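Local coordinates for protein restriction endonuclease S subunits (Thermoanaerobacter tengcongensis, PDB 3OKG) that probably serves as the DNA-binding specificity subunit of a type I restriction-modification methyltransferase, working together with M subunits, at residues E71-G74 with Q75-P78. Numbering follows the deposited sequence.
Sequences EILG and QHAP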
ATOM      1  N   GLU A  71     -25.688  16.338 -12.469  1.00 20.92           N
ATOM      2  CA  GLU A  71     -26.900  17.110 -12.628  1.00 22.94           C
ATOM      3  C   GLU A  71     -27.621  16.562 -13.850  1.00 30.73           C
ATOM      4  O   GLU A  71     -27.050  16.461 -14.941  1.00 26.79           O
ATOM      5  CB  GLU A  71     -26.627  18.615 -12.732  1.00 23.37           C
ATOM      6  CG  GLU A  71     -27.900  19.441 -12.657  1.00 30.16           C
ATOM      7  CD  GLU A  71     -27.679  20.811 -12.058  1.00 29.80           C
ATOM      8  OE1 GLU A  71     -26.513  21.179 -11.827  1.00 33.62           O
ATOM      9  OE2 GLU A  71     -28.673  21.519 -11.813  1.00 38.63           O
ATOM     10  N   ILE A  72     -28.878  16.205 -13.655  1.00 23.02           N
ATOM     11  CA  ILE A  72     -29.642  15.506 -14.670  1.00 22.54           C
ATOM     12  C   ILE A  72     -30.977  16.190 -14.940  1.00 26.87           C
ATOM     13  O   ILE A  72     -31.627  16.711 -14.042  1.00 21.06           O
ATOM     14  CB  ILE A  72     -29.912  14.053 -14.238  1.00 25.41           C
ATOM     15  CG1 ILE A  72     -28.586  13.319 -14.023  1.00 33.12           C
ATOM     16  CG2 ILE A  72     -30.774  13.333 -15.269  1.00 30.73           C
ATOM     17  CD1 ILE A  72     -28.762  11.946 -13.322  1.00 32.59           C
ATOM     18  N   LEU A  73     -31.379  16.193 -16.208  1.00 31.55           N
ATOM     19  CA  LEU A  73     -32.676  16.728 -16.580  1.00 29.30           C
ATOM     20  C   LEU A  73     -33.770  15.754 -16.123  1.00 19.72           C
ATOM     21  O   LEU A  73     -33.630  14.545 -16.284  1.00 25.77           O
ATOM     22  CB  LEU A  73     -32.718  16.920 -18.103  1.00 39.74           C
ATOM     23  CG  LEU A  73     -33.752  17.883 -18.681  1.00 32.60           C
ATOM     24  CD1 LEU A  73     -33.704  19.232 -18.023  1.00 24.67           C
ATOM     25  CD2 LEU A  73     -33.539  18.009 -20.193  1.00 34.07           C
ATOM     26  N   GLY A  74     -34.866  16.272 -15.568  1.00 26.38           N
ATOM     27  CA  GLY A  74     -35.897  15.401 -15.024  1.00 29.14           C
ATOM     28  C   GLY A  74     -36.365  14.366 -16.027  1.00 30.25           C
ATOM     29  O   GLY A  74     -36.573  13.194 -15.705  1.00 26.84           O
ATOM     30  N   GLN A  75     -36.539  14.803 -17.268  1.00 30.91           N
ATOM     31  CA  GLN A  75     -36.920  13.895 -18.340  1.00 27.49           C
ATOM     32  C   GLN A  75     -36.062  12.639 -18.351  1.00 29.30           C
ATOM     33  O   GLN A  75     -36.538  11.548 -18.648  1.00 31.61           O
ATOM     34  CB  GLN A  75     -36.773  14.608 -19.688  1.00 30.15           C
ATOM     35  CG  GLN A  75     -36.923  13.679 -20.857  1.00 45.08           C
ATOM     36  CD  GLN A  75     -36.823  14.411 -22.171  1.00 54.55           C
ATOM     37  OE1 GLN A  75     -36.698  15.642 -22.201  1.00 43.71           O
ATOM     38  NE2 GLN A  75     -36.875  13.664 -23.271  1.00 61.07           N
ATOM     39  N   HIS A  76     -34.787  12.800 -18.015  1.00 24.92           N
ATOM     40  CA  HIS A  76     -33.840  11.712 -18.107  1.00 25.46           C
ATOM     41  C   HIS A  76     -33.502  11.026 -16.780  1.00 29.46           C
ATOM     42  O   HIS A  76     -32.531  10.263 -16.704  1.00 26.00           O
ATOM     43  CB  HIS A  76     -32.555  12.229 -18.728  1.00 29.70           C
ATOM     44  CG  HIS A  76     -32.738  12.749 -20.114  1.00 45.56           C
ATOM     45  ND1 HIS A  76     -32.245  13.969 -20.522  1.00 45.70           N
ATOM     46  CD2 HIS A  76     -33.381  12.223 -21.182  1.00 47.54           C
ATOM     47  CE1 HIS A  76     -32.562  14.164 -21.790  1.00 55.49           C
ATOM     48  NE2 HIS A  76     -33.252  13.121 -22.213  1.00 57.79           N
ATOM     49  N   ALA A  77     -34.285  11.297 -15.748  1.00 33.78           N
ATOM     50  CA  ALA A  77     -34.101  10.614 -14.457  1.00 28.42           C
ATOM     51  C   ALA A  77     -34.092   9.109 -14.599  1.00 33.86           C
ATOM     52  O   ALA A  77     -35.054   8.524 -15.086  1.00 31.14           O
ATOM     53  CB  ALA A  77     -35.201  11.016 -13.458  1.00 25.85           C
ATOM     54  N   PRO A  78     -33.012   8.473 -14.126  1.00 31.88           N
ATOM     55  CA  PRO A  78     -32.903   7.016 -13.994  1.00 37.74           C
ATOM     56  C   PRO A  78     -34.059   6.479 -13.144  1.00 27.09           C
ATOM     57  O   PRO A  78     -34.671   7.202 -12.351  1.00 26.15           O
ATOM     58  CB  PRO A  78     -31.574   6.827 -13.257  1.00 32.35           C
ATOM     59  CG  PRO A  78     -30.834   8.097 -13.447  1.00 31.79           C
ATOM     60  CD  PRO A  78     -31.835   9.180 -13.600  1.00 34.83           C
TER
HETATM   61  O   HOH W   1     -29.780  15.117 -18.465  1.00 34.34           O
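The imidazole of His76 meets Leu73 obliquely, ND1 lying 3.8 Å from Leu73 CB, while Gln75 CG lies over one face of the ring, offset toward its rim. The ring sits there because CG of His76 stays beside its own backbone N (chi1 -62°), which turns the ring toward Leu73 CB. The motif is a short turn of 3-10 helix, two overlapping beta turns, and it illustrates how an edge strand can be ended. His76 N donates to Leu73 O at 2.7 Å in a bent bond. Ala77 N reaches Gly74 O at 3.0 Å, nearly straight at 169°; each donor stands above the plane of the carbonyl it meets. Strand 70-73, outermost of its mixed sheet within this chain, pairs with 50-54; Gly74 and Gln75 still bond to the backbone of Thr49 and Pro47, and the turn leads into the loop before strand 81-84 of this specificity domain. Ile72 packs against the turn: CG2 lies 4.0 Å from His76 CB, and CD1 meets Pro78 CD tip to tip at 4.1 Å. Tyr53 of strand 50-54 touches both Ile72 and Pro78. Finally, a water bridges strand and turn, accepting from Leu73 N at 3.0 Å and bonding weakly to His76 ND1 at 3.4 Å.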